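Long-range contacts in PT26-6P (Thermococcus sp., PDB 2WB7), which is of unknown function but is encoded by an archaeal mobile element and combines two immunoglobulin-like domains with a helical domain: residues W252-N257 against I267-A272; Q256-G261 against E378-V383; M283-I288 against P335-L340; L235-I240 against S273-L278. All blocks are in the same frame, centred on the assembly; numbering follows the deposited sequence.

In the fold
Three of the contacts lie in one eight-stranded antiparallel sheet of the second immunoglobulin-like domain. Contact 1 pairs strand 253-261 with 266-272, contact 2 joins the same first strand to 370-379 on its other side, and contact 3 pairs 281-290 with the edge strand 336-343. Contacts 1 and 2 share Q256 and N257, and their centres are about 8 Å apart; those of contacts 1 and 3 are about 9 Å apart, bridged by backbone bonds such as A271 O to K285 N. Contact 4, centred about 14 Å from contacts 1 and 2, closes the end of the sheet toward the helical domain, where G236 takes a bond from Y255 and gives one to M380.

Contact 1. Residues W252-N257 against I267-A272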
loop_
_atom_site.group_PDB
_atom_site.type_symbol
_atom_site.label_atom_id
_atom_site.label_comp_id
_atom_site.label_asym_id
_atom_site.label_seq_id
_atom_site.Cartn_x
_atom_site.Cartn_y
_atom_site.Cartn_z
ATOM N N TRP A 252 9.190 11.568 14.921
ATOM C CA TRP A 252 8.727 10.817 13.765
ATOM C C TRP A 252 7.361 11.291 13.328
ATOM O O TRP A 252 6.650 11.942 14.081
ATOM C CB TRP A 252 8.615 9.335 14.112
ATOM C CG TRP A 252 9.830 8.756 14.745
ATOM C CD1 TRP A 252 10.168 8.809 16.062
ATOM C CD2 TRP A 252 10.861 8.009 14.095
ATOM N NE1 TRP A 252 11.349 8.146 16.272
ATOM C CE2 TRP A 252 11.801 7.651 15.080
ATOM C CE3 TRP A 252 11.086 7.615 12.775
ATOM C CZ2 TRP A 252 12.948 6.921 14.789
ATOM C CZ3 TRP A 252 12.228 6.890 12.490
ATOM C CH2 TRP A 252 13.139 6.549 13.492
ATOM N N VAL A 253 6.999 10.941 12.104
ATOM C CA VAL A 253 5.632 11.034 11.638
ATOM C C VAL A 253 5.382 9.788 10.802
ATOM O O VAL A 253 6.318 9.236 10.214
ATOM C CB VAL A 253 5.441 12.238 10.741
ATOM C CG1 VAL A 253 5.376 13.527 11.552
ATOM C CG2 VAL A 253 6.545 12.283 9.713
ATOM N N LEU A 254 4.140 9.328 10.753
ATOM C CA LEU A 254 3.808 8.239 9.857
ATOM C C LEU A 254 3.709 8.817 8.466
ATOM O O LEU A 254 3.267 9.950 8.286
ATOM C CB LEU A 254 2.475 7.632 10.238
ATOM C CG LEU A 254 2.446 6.870 11.568
ATOM C CD1 LEU A 254 1.121 6.089 11.646
ATOM C CD2 LEU A 254 3.665 5.940 11.714
ATOM N N TYR A 255 4.133 8.064 7.467
ATOM C CA TYR A 255 3.987 8.560 6.103
ATOM C C TYR A 255 2.895 7.780 5.388
ATOM O O TYR A 255 2.677 6.602 5.673
ATOM C CB TYR A 255 5.325 8.483 5.338
ATOM C CG TYR A 255 6.136 9.763 5.401
ATOM C CD1 TYR A 255 7.024 10.009 6.444
ATOM C CD2 TYR A 255 6.004 10.732 4.416
ATOM C CE1 TYR A 255 7.749 11.181 6.495
ATOM C CE2 TYR A 255 6.720 11.896 4.457
ATOM C CZ TYR A 255 7.587 12.118 5.486
ATOM O OH TYR A 255 8.292 13.293 5.504
ATOM N N GLN A 256 2.189 8.428 4.475
ATOM C CA GLN A 256 1.388 7.658 3.548
ATOM C C GLN A 256 2.397 6.834 2.732
ATOM O O GLN A 256 3.524 7.291 2.476
ATOM C CB GLN A 256 0.554 8.562 2.635
ATOM C CG GLN A 256 -0.457 9.467 3.330
ATOM C CD GLN A 256 -1.547 8.700 4.042
ATOM O OE1 GLN A 256 -1.907 7.583 3.657
ATOM N NE2 GLN A 256 -2.090 9.299 5.094
ATOM N N ASN A 257 2.011 5.619 2.345
ATOM C CA ASN A 257 2.824 4.802 1.450
ATOM C C ASN A 257 2.041 4.523 0.179
ATOM O O ASN A 257 0.831 4.377 0.219
ATOM C CB ASN A 257 3.164 3.451 2.087
ATOM C CG ASN A 257 4.291 3.527 3.084
ATOM O OD1 ASN A 257 4.061 3.590 4.284
ATOM N ND2 ASN A 257 5.515 3.504 2.600
ATOM N N ILE A 267 1.365 -6.026 5.320
ATOM C CA ILE A 267 1.483 -4.594 5.085
ATOM C C ILE A 267 2.783 -4.037 5.630
ATOM O O ILE A 267 3.456 -4.656 6.456
ATOM C CB ILE A 267 0.316 -3.809 5.703
ATOM C CG1 ILE A 267 0.547 -3.588 7.198
ATOM C CG2 ILE A 267 -0.988 -4.545 5.506
ATOM C CD1 ILE A 267 -0.660 -3.003 7.924
ATOM N N ILE A 268 3.150 -2.869 5.130
ATOM C CA ILE A 268 4.293 -2.156 5.643
ATOM C C ILE A 268 3.834 -0.783 6.100
ATOM O O ILE A 268 3.200 -0.038 5.333
ATOM C CB ILE A 268 5.376 -2.007 4.579
ATOM C CG1 ILE A 268 5.926 -3.379 4.190
ATOM C CG2 ILE A 268 6.487 -1.094 5.076
ATOM C CD1 ILE A 268 7.078 -3.302 3.188
ATOM N N ILE A 269 4.127 -0.448 7.353
ATOM C CA ILE A 269 3.878 0.907 7.829
ATOM C C ILE A 269 5.213 1.643 7.871
ATOM O O ILE A 269 6.236 1.060 8.271
ATOM C CB ILE A 269 3.223 0.927 9.221
ATOM C CG1 ILE A 269 1.803 0.381 9.141
ATOM C CG2 ILE A 269 3.189 2.338 9.758
ATOM C CD1 ILE A 269 1.000 0.972 8.003
ATOM N N THR A 270 5.222 2.900 7.432
ATOM C CA THR A 270 6.452 3.691 7.453
ATOM C C THR A 270 6.343 4.831 8.438
ATOM O O THR A 270 5.414 5.637 8.373
ATOM C CB THR A 270 6.782 4.327 6.077
ATOM O OG1 THR A 270 7.016 3.309 5.091
ATOM C CG2 THR A 270 8.027 5.164 6.198
ATOM N N ALA A 271 7.289 4.908 9.360
ATOM C CA ALA A 271 7.461 6.116 10.137
ATOM C C ALA A 271 8.842 6.653 9.799
ATOM O O ALA A 271 9.795 5.885 9.665
ATOM C CB ALA A 271 7.344 5.825 11.598
ATOM N N ALA A 272 8.953 7.967 9.640
ATOM C CA ALA A 272 10.245 8.567 9.342
ATOM C C ALA A 272 10.373 9.945 9.997
ATOM O O ALA A 272 9.442 10.396 10.662
ATOM C CB ALA A 272 10.430 8.652 7.849
HETATM O O HOH W 1 2.877 4.164 6.756
#
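N257 reaches T270 through its side-chain amide. From CB, the first torsion sets CG anti to the carbonyl carbon (chi1 -79°) and swings the group across the gap. CG lies 3.4 Å from T270 OG1, and ND2 at the tip donates to T270 OG1 at 2.9 Å, with the hydroxyl near the amide plane. A water that accepts from T270 N lies 2.8 Å from the other branch, N257 OD1, and within bonding distance of Y255 O, able to donate to either; it spans the strands beyond the last direct backbone bond. With alanine here the amide is gone, and T270 OG1 would probably lose this donor and the water a possible acceptor. Toward W252 the backbones pair directly: V253 N to A272 O at 2.9 Å, A272 N to V253 O at 3.0 Å, and Y255 N to T270 O. The small CB groups of A271 and A272 leave room for larger neighbours: L254 CD2 packs on A271 CB at 3.7 Å, and Y255 CE1 comes within 3.9 Å of A272 CB, the tyrosine hydroxyl bonding to G236. The arrangement is an antiparallel beta hairpin, 253-261 with 266-272, within the sheet of the second immunoglobulin-like domain.

Contact 2. Residues Q256-G261 against E378-V383; sequences QNKYAG and EPMISV
The amide of N257 is set against the E378-P379 peptide, with ND2 above one face of that flat group, 3.1 Å from P379 N. No bond forms there, since a proline nitrogen has no hydrogen to share; ND2 spends a proton on T270 instead. The pyrrolidine ring borders the same amide, P379 CD lying 3.5 Å from N257 ND2. Within its own strand, N257 CB rests on one face of the Y259 ring, offset toward the rim. The carboxylate of E378, also flat, meets the ammonium of K258 from well out of its plane, and the two side chains run alongside each other in the same direction. E378 is extended, its CG anti to the backbone N (chi1 167°), whereas K258 bends at chi3 to bring NZ to OE1.

The strands are tied by K258 N to E378 O at 2.9 Å and E378 N to K258 O at 2.8 Å. Proline suits the non-hydrogen-bonded position opposite N257, where this pairing asks no N-H of it. Beyond it, M380 N bonds Q256 O at 2.9 Å, and M380, a selenomethionine, centres an inverse gamma turn; its folded side chain lays SE 4.0 Å from K258 CB.

The salt bridge, K258 NZ to E378 OE1, is long at 3.3 Å and its hydrogen bond weak. Y152 also bonds OE1, H354 bonds OE2, and K258 makes a cation-pi contact with W156. Y152, H354 and K258 together would probably stabilise the negative charge of the buried carboxylate, which therefore does not depend on the weak lysine bond alone.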
loop_
_atom_site.group_PDB
_atom_site.type_symbol
_atom_site.label_atom_id
_atom_site.label_comp_id
_atom_site.label_asym_id
_atom_site.label_seq_id
_atom_site.Cartn_x
_atom_site.Cartn_y
_atom_site.Cartn_z
ATOM N N GLN A 256 2.189 8.428 4.475
ATOM C CA GLN A 256 1.388 7.658 3.548
ATOM C C GLN A 256 2.397 6.834 2.732
ATOM O O GLN A 256 3.524 7.291 2.476
ATOM C CB GLN A 256 0.554 8.562 2.635
ATOM C CG GLN A 256 -0.457 9.467 3.330
ATOM C CD GLN A 256 -1.547 8.700 4.042
ATOM O OE1 GLN A 256 -1.907 7.583 3.657
ATOM N NE2 GLN A 256 -2.090 9.299 5.094
ATOM N N ASN A 257 2.011 5.619 2.345
ATOM C CA ASN A 257 2.824 4.802 1.450
ATOM C C ASN A 257 2.041 4.523 0.179
ATOM O O ASN A 257 0.831 4.377 0.219
ATOM C CB ASN A 257 3.164 3.451 2.087
ATOM C CG ASN A 257 4.291 3.527 3.084
ATOM O OD1 ASN A 257 4.061 3.590 4.284
ATOM N ND2 ASN A 257 5.515 3.504 2.600
ATOM N N LYS A 258 2.739 4.418 -0.944
ATOM C CA LYS A 258 2.155 3.897 -2.161
ATOM C C LYS A 258 2.467 2.394 -2.196
ATOM O O LYS A 258 3.609 1.995 -2.000
ATOM C CB LYS A 258 2.795 4.595 -3.352
ATOM C CG LYS A 258 1.919 4.689 -4.587
ATOM C CD LYS A 258 2.766 4.814 -5.851
ATOM C CE LYS A 258 4.127 5.494 -5.594
ATOM N NZ LYS A 258 5.024 5.504 -6.825
ATOM N N TYR A 259 1.460 1.559 -2.424
ATOM C CA TYR A 259 1.646 0.106 -2.351
ATOM C C TYR A 259 1.449 -0.579 -3.690
ATOM O O TYR A 259 0.621 -0.144 -4.478
ATOM C CB TYR A 259 0.643 -0.517 -1.387
ATOM C CG TYR A 259 0.772 -0.101 0.053
ATOM C CD1 TYR A 259 -0.079 0.857 0.591
ATOM C CD2 TYR A 259 1.719 -0.687 0.883
ATOM C CE1 TYR A 259 0.029 1.238 1.919
ATOM C CE2 TYR A 259 1.840 -0.320 2.201
ATOM C CZ TYR A 259 0.986 0.638 2.721
ATOM O OH TYR A 259 1.090 1.020 4.041
ATOM N N ALA A 260 2.191 -1.664 -3.922
ATOM C CA ALA A 260 1.915 -2.587 -5.014
ATOM C C ALA A 260 2.203 -4.007 -4.527
ATOM O O ALA A 260 3.088 -4.202 -3.693
ATOM C CB ALA A 260 2.764 -2.262 -6.232
ATOM N N GLY A 261 1.478 -4.998 -5.039
ATOM C CA GLY A 261 1.730 -6.375 -4.630
ATOM C C GLY A 261 0.668 -7.004 -3.738
ATOM O O GLY A 261 -0.518 -6.765 -3.917
ATOM N N GLU A 378 6.216 2.485 -1.032
ATOM C CA GLU A 378 7.069 3.653 -1.148
ATOM C C GLU A 378 6.526 4.801 -0.292
ATOM O O GLU A 378 5.440 5.318 -0.551
ATOM C CB GLU A 378 7.225 4.063 -2.612
ATOM C CG GLU A 378 7.824 5.436 -2.783
ATOM C CD GLU A 378 8.074 5.822 -4.235
ATOM O OE1 GLU A 378 7.801 5.002 -5.135
ATOM O OE2 GLU A 378 8.556 6.952 -4.470
ATOM N N PRO A 379 7.278 5.180 0.753
ATOM C CA PRO A 379 6.897 6.293 1.612
ATOM C C PRO A 379 6.811 7.542 0.771
ATOM O O PRO A 379 7.738 7.835 0.017
ATOM C CB PRO A 379 8.074 6.408 2.581
ATOM C CG PRO A 379 8.702 5.064 2.582
ATOM C CD PRO A 379 8.530 4.542 1.189
HETATM N N MSE A 380 5.700 8.261 0.874
HETATM C CA MSE A 380 5.460 9.403 0.004
HETATM C C MSE A 380 6.246 10.614 0.491
HETATM O O MSE A 380 5.678 11.637 0.871
HETATM C CB MSE A 380 3.967 9.682 -0.052
HETATM C CG MSE A 380 3.182 8.554 -0.705
HETATM SE SE MSE A 380 3.609 8.472 -2.573
HETATM C CE MSE A 380 2.341 9.845 -3.021
ATOM N N ILE A 381 7.567 10.474 0.521
ATOM C CA ILE A 381 8.414 11.532 1.034
ATOM C C ILE A 381 8.768 12.467 -0.104
ATOM O O ILE A 381 8.411 12.231 -1.257
ATOM C CB ILE A 381 9.711 10.986 1.690
ATOM C CG1 ILE A 381 10.499 10.092 0.725
ATOM C CG2 ILE A 381 9.398 10.220 2.949
ATOM C CD1 ILE A 381 11.746 10.758 0.092
ATOM N N SER A 382 9.452 13.545 0.223
ATOM C CA SER A 382 10.040 14.382 -0.801
ATOM C C SER A 382 11.347 14.935 -0.255
ATOM O O SER A 382 11.416 15.355 0.907
ATOM C CB SER A 382 9.113 15.526 -1.158
ATOM O OG SER A 382 9.804 16.457 -1.975
ATOM N N VAL A 383 12.387 14.913 -1.076
ATOM C CA VAL A 383 13.651 15.469 -0.646
ATOM C C VAL A 383 13.803 16.853 -1.232
ATOM O O VAL A 383 13.790 17.013 -2.438
ATOM C CB VAL A 383 14.809 14.603 -1.054
ATOM C CG1 VAL A 383 16.090 15.261 -0.616
ATOM C CG2 VAL A 383 14.657 13.196 -0.443
#

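Contact 3. Residues M283-I288 against P335-L340; sequences MYKFLI and PTFFGL
The pairing of Y284, F286 and I288 with L340, F338 and T336 forms the edge of the eight-stranded antiparallel sheet in the second immunoglobulin-like domain, where 336-343 is one of the two outermost strands. Three hydrogen-bonded pairs, alternating with non-hydrogen-bonded ones, give a regular ladder; in the middle one F286 N donates to F338 O at 2.6 Å and F338 N to F286 O at 2.8 Å.

The face carrying Y284, F286, I288, F338 and L340 is rich in large apolar groups, which suit it because Y284, F286, I288 and L340 are buried. The tip of I288 crosses F338 at about a right angle, CD1 3.5 Å from F338 CE1, while F286 and L340 run side by side with CE1 of the ring 4.1 Å from L340 CB. The F286 ring also stacks on F308 of strand 301-314. At the far end of the ladder, the edge of the Y284 ring is turned to L340 O, and its hydroxyl bonds to Y344.

The other face carries K285, L287 and F337; helix 21-34 covers L287 and F337, its H25 meeting the F337 ring edge-to-face. G339, opposite K285, adds no bulk there. K285 NZ approaches F337 in an off-centre cation-pi contact, 4.4 Å from the ring centroid. Replacing F337 by alanine removes the ring, and would probably leave the lysine ammonium without its aromatic partner and a gap beside L287. P335 CB touches L287 CD1 at 3.7 Å. L287 holds CG anti to its own N (chi1 -172°), which carries its branch under the F337 ring: CD1 sits 3.7 Å from the centroid, almost on the ring normal and on the face opposite the one K285 NZ approaches.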
loop_
_atom_site.group_PDB
_atom_site.type_symbol
_atom_site.label_atom_id
_atom_site.label_comp_id
_atom_site.label_asym_id
_atom_site.label_seq_id
_atom_site.Cartn_x
_atom_site.Cartn_y
_atom_site.Cartn_z
HETATM N N MSE A 283 15.785 9.568 9.347
HETATM C CA MSE A 283 15.571 8.219 9.892
HETATM C C MSE A 283 14.300 7.586 9.328
HETATM O O MSE A 283 13.253 8.241 9.242
HETATM C CB MSE A 283 15.373 8.278 11.409
HETATM C CG MSE A 283 16.376 9.080 12.216
HETATM SE SE MSE A 283 17.951 8.051 12.498
HETATM C CE MSE A 283 18.683 8.348 10.773
ATOM N N TYR A 284 14.366 6.306 8.991
ATOM C CA TYR A 284 13.166 5.560 8.630
ATOM C C TYR A 284 13.019 4.389 9.560
ATOM O O TYR A 284 14.000 3.871 10.064
ATOM C CB TYR A 284 13.236 5.032 7.195
ATOM C CG TYR A 284 13.185 6.108 6.126
ATOM C CD1 TYR A 284 12.029 6.325 5.388
ATOM C CD2 TYR A 284 14.308 6.901 5.853
ATOM C CE1 TYR A 284 11.985 7.301 4.421
ATOM C CE2 TYR A 284 14.274 7.889 4.881
ATOM C CZ TYR A 284 13.117 8.089 4.177
ATOM O OH TYR A 284 13.083 9.064 3.209
ATOM N N LYS A 285 11.784 3.966 9.762
ATOM C CA LYS A 285 11.481 2.812 10.589
ATOM C C LYS A 285 10.286 2.129 9.912
ATOM O O LYS A 285 9.223 2.744 9.732
ATOM C CB LYS A 285 11.112 3.293 11.995
ATOM C CG LYS A 285 11.646 2.457 13.153
ATOM C CD LYS A 285 11.189 3.051 14.505
ATOM C CE LYS A 285 12.017 2.536 15.680
ATOM N NZ LYS A 285 11.560 1.190 16.197
ATOM N N PHE A 286 10.456 0.879 9.504
ATOM C CA PHE A 286 9.382 0.180 8.816
ATOM C C PHE A 286 8.797 -0.951 9.650
ATOM O O PHE A 286 9.525 -1.745 10.238
ATOM C CB PHE A 286 9.876 -0.394 7.497
ATOM C CG PHE A 286 10.435 0.625 6.556
ATOM C CD1 PHE A 286 11.791 0.943 6.575
ATOM C CD2 PHE A 286 9.617 1.237 5.617
ATOM C CE1 PHE A 286 12.322 1.878 5.684
ATOM C CE2 PHE A 286 10.138 2.176 4.713
ATOM C CZ PHE A 286 11.494 2.494 4.748
ATOM N N LEU A 287 7.476 -1.022 9.694
ATOM C CA LEU A 287 6.792 -2.114 10.352
ATOM C C LEU A 287 6.307 -3.094 9.294
ATOM O O LEU A 287 5.670 -2.692 8.314
ATOM C CB LEU A 287 5.591 -1.555 11.094
ATOM C CG LEU A 287 4.864 -2.523 11.998
ATOM C CD1 LEU A 287 5.875 -3.306 12.800
ATOM C CD2 LEU A 287 4.004 -1.726 12.911
ATOM N N ILE A 288 6.614 -4.371 9.470
ATOM C CA ILE A 288 6.080 -5.399 8.587
ATOM C C ILE A 288 5.119 -6.282 9.380
ATOM O O ILE A 288 5.516 -6.882 10.355
ATOM C CB ILE A 288 7.201 -6.259 7.986
ATOM C CG1 ILE A 288 8.183 -5.392 7.202
ATOM C CG2 ILE A 288 6.627 -7.311 7.057
ATOM C CD1 ILE A 288 9.283 -6.194 6.543
ATOM N N PRO A 335 4.653 -8.617 14.154
ATOM C CA PRO A 335 5.098 -7.349 13.568
ATOM C C PRO A 335 6.563 -7.119 13.893
ATOM O O PRO A 335 7.007 -7.428 14.989
ATOM C CB PRO A 335 4.227 -6.308 14.280
ATOM C CG PRO A 335 2.992 -7.058 14.651
ATOM C CD PRO A 335 3.448 -8.455 14.981
ATOM N N THR A 336 7.323 -6.599 12.950
ATOM C CA THR A 336 8.718 -6.359 13.213
ATOM C C THR A 336 9.158 -5.076 12.578
ATOM O O THR A 336 8.727 -4.731 11.481
ATOM C CB THR A 336 9.571 -7.464 12.645
ATOM O OG1 THR A 336 8.885 -8.700 12.827
ATOM C CG2 THR A 336 10.927 -7.498 13.343
ATOM N N PHE A 337 10.042 -4.384 13.280
ATOM C CA PHE A 337 10.511 -3.087 12.850
ATOM C C PHE A 337 11.885 -3.200 12.236
ATOM O O PHE A 337 12.713 -3.981 12.682
ATOM C CB PHE A 337 10.588 -2.142 14.033
ATOM C CG PHE A 337 9.265 -1.629 14.485
ATOM C CD1 PHE A 337 8.685 -0.540 13.849
ATOM C CD2 PHE A 337 8.608 -2.211 15.567
ATOM C CE1 PHE A 337 7.473 -0.047 14.272
ATOM C CE2 PHE A 337 7.390 -1.721 16.002
ATOM C CZ PHE A 337 6.818 -0.639 15.346
ATOM N N PHE A 338 12.117 -2.393 11.216
ATOM C CA PHE A 338 13.385 -2.368 10.532
ATOM C C PHE A 338 13.729 -0.912 10.336
ATOM O O PHE A 338 12.866 -0.107 9.995
ATOM C CB PHE A 338 13.266 -3.084 9.186
ATOM C CG PHE A 338 12.858 -4.529 9.309
ATOM C CD1 PHE A 338 11.521 -4.888 9.357
ATOM C CD2 PHE A 338 13.813 -5.528 9.408
ATOM C CE1 PHE A 338 11.150 -6.217 9.479
ATOM C CE2 PHE A 338 13.442 -6.862 9.535
ATOM C CZ PHE A 338 12.112 -7.205 9.565
ATOM N N GLY A 339 14.981 -0.561 10.581
ATOM C CA GLY A 339 15.411 0.820 10.447
ATOM C C GLY A 339 16.216 1.047 9.197
ATOM O O GLY A 339 16.822 0.126 8.665
ATOM N N LEU A 340 16.202 2.279 8.707
ATOM C CA LEU A 340 17.063 2.689 7.602
ATOM C C LEU A 340 17.422 4.116 7.862
ATOM O O LEU A 340 16.562 4.923 8.155
ATOM C CB LEU A 340 16.351 2.606 6.255
ATOM C CG LEU A 340 17.224 3.019 5.071
ATOM C CD1 LEU A 340 18.548 2.290 5.113
ATOM C CD2 LEU A 340 16.519 2.747 3.777
#

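Contact 4. Residues L235-I240 against S273-L278; sequences LGSLPI and SPVHVL
S237 and H276 meet through a serine hydroxyl with both roles filled. S237 OG accepts from H276 N at 2.9 Å and donates to L238 O at 2.9 Å, in the plane of that carbonyl and on one of its lone pairs. The torsion chi1 of 173° leaves OG beside its own carbonyl carbon, between H276 N and the following carbonyl, L238 O; serine suits the spot as a short group able to give and take. One residue on, L238 N donates to P274 O at 2.8 Å in a nearly straight bond of 172°. These two links fasten loops that otherwise lack regular strand pairing.

Other polar atoms are satisfied by neighbours. G236 N bonds to M380 and G236 O to the hydroxyl of Y255, while the positive phi of G236 (66°) is easily adopted by glycine. S237 O takes a bond from Y490 of helix 471-499, and H276 ND1 pairs with Y344; the edge of the imidazole lies near S237 CB.

Apolar groups close the rest. L238 CD1 packs on P274 CB at 3.6 Å, a branched chain against a rigid ring, and I240 CG2 meets V277 CG2 at 3.8 Å, the two side chains crossing at about a right angle. P239 turns instead to M486 and Y516. The arrangement is loop-to-loop packing at a domain junction, where the end of the second immunoglobulin-like sheet meets the helical domain.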
loop_
_atom_site.group_PDB
_atom_site.type_symbol
_atom_site.label_atom_id
_atom_site.label_comp_id
_atom_site.label_asym_id
_atom_site.label_seq_id
_atom_site.Cartn_x
_atom_site.Cartn_y
_atom_site.Cartn_z
ATOM N N LEU A 235 2.664 13.556 3.736
ATOM C CA LEU A 235 3.263 13.632 2.409
ATOM C C LEU A 235 4.445 14.591 2.436
ATOM O O LEU A 235 4.406 15.602 3.140
ATOM C CB LEU A 235 2.256 14.189 1.414
ATOM C CG LEU A 235 1.029 13.307 1.255
ATOM C CD1 LEU A 235 -0.132 14.071 0.597
ATOM C CD2 LEU A 235 1.435 12.082 0.440
ATOM N N GLY A 236 5.473 14.290 1.648
ATOM C CA GLY A 236 6.560 15.223 1.437
ATOM C C GLY A 236 7.405 15.517 2.665
ATOM O O GLY A 236 7.719 14.634 3.451
ATOM N N SER A 237 7.789 16.774 2.822
ATOM C CA SER A 237 8.747 17.138 3.839
ATOM C C SER A 237 8.354 18.464 4.429
ATOM O O SER A 237 7.824 19.321 3.727
ATOM C CB SER A 237 10.123 17.279 3.206
ATOM O OG SER A 237 11.071 17.779 4.118
ATOM N N LEU A 238 8.592 18.643 5.719
ATOM C CA LEU A 238 8.463 19.966 6.288
ATOM C C LEU A 238 9.427 20.905 5.548
ATOM O O LEU A 238 10.423 20.466 4.981
ATOM C CB LEU A 238 8.786 19.920 7.781
ATOM C CG LEU A 238 7.666 19.412 8.690
ATOM C CD1 LEU A 238 8.208 19.155 10.083
ATOM C CD2 LEU A 238 6.464 20.382 8.717
ATOM N N PRO A 239 9.135 22.204 5.546
ATOM C CA PRO A 239 10.058 23.165 4.966
ATOM C C PRO A 239 11.466 23.073 5.561
ATOM O O PRO A 239 11.628 22.690 6.706
ATOM C CB PRO A 239 9.410 24.508 5.320
ATOM C CG PRO A 239 7.935 24.201 5.332
ATOM C CD PRO A 239 7.859 22.822 5.943
ATOM N N ILE A 240 12.480 23.444 4.785
ATOM C CA ILE A 240 13.870 23.262 5.214
ATOM C C ILE A 240 14.239 23.970 6.515
ATOM O O ILE A 240 15.233 23.615 7.153
ATOM C CB ILE A 240 14.891 23.668 4.112
ATOM C CG1 ILE A 240 14.784 25.164 3.819
ATOM C CG2 ILE A 240 14.687 22.824 2.875
ATOM C CD1 ILE A 240 15.745 25.666 2.774
ATOM N N SER A 273 11.537 10.589 9.833
ATOM C CA SER A 273 11.708 11.989 10.212
ATOM C C SER A 273 10.855 12.818 9.298
ATOM O O SER A 273 10.626 12.433 8.153
ATOM C CB SER A 273 13.148 12.435 10.010
ATOM O OG SER A 273 14.045 11.429 10.412
ATOM N N PRO A 274 10.381 13.971 9.778
ATOM C CA PRO A 274 9.493 14.800 8.935
ATOM C C PRO A 274 10.208 15.779 7.959
ATOM O O PRO A 274 9.542 16.504 7.207
ATOM C CB PRO A 274 8.657 15.579 9.970
ATOM C CG PRO A 274 9.287 15.257 11.364
ATOM C CD PRO A 274 10.560 14.526 11.130
ATOM N N VAL A 275 11.542 15.804 7.989
ATOM C CA VAL A 275 12.322 16.711 7.146
ATOM C C VAL A 275 13.316 15.939 6.305
ATOM O O VAL A 275 14.049 15.092 6.823
ATOM C CB VAL A 275 13.147 17.669 7.979
ATOM C CG1 VAL A 275 13.399 18.904 7.204
ATOM C CG2 VAL A 275 12.419 18.010 9.218
ATOM N N HIS A 276 13.354 16.247 5.009
ATOM C CA HIS A 276 14.221 15.549 4.059
ATOM C C HIS A 276 14.845 16.561 3.128
ATOM O O HIS A 276 14.180 17.092 2.249
ATOM C CB HIS A 276 13.399 14.542 3.255
ATOM C CG HIS A 276 12.648 13.570 4.114
ATOM N ND1 HIS A 276 13.201 12.386 4.557
ATOM C CD2 HIS A 276 11.395 13.613 4.630
ATOM C CE1 HIS A 276 12.315 11.736 5.293
ATOM N NE2 HIS A 276 11.211 12.458 5.352
ATOM N N VAL A 277 16.122 16.850 3.340
ATOM C CA VAL A 277 16.807 17.879 2.565
ATOM C C VAL A 277 18.093 17.305 2.025
ATOM O O VAL A 277 18.698 16.453 2.667
ATOM C CB VAL A 277 17.163 19.104 3.436
ATOM C CG1 VAL A 277 17.614 20.247 2.558
ATOM C CG2 VAL A 277 15.977 19.523 4.296
ATOM N N LEU A 278 18.519 17.770 0.854
ATOM C CA LEU A 278 19.801 17.332 0.294
ATOM C C LEU A 278 20.939 17.618 1.273
ATOM O O LEU A 278 20.910 18.608 2.006
ATOM C CB LEU A 278 20.089 17.995 -1.057
ATOM C CG LEU A 278 19.276 17.521 -2.269
ATOM C CD1 LEU A 278 19.678 18.254 -3.538
ATOM C CD2 LEU A 278 19.386 16.001 -2.461
#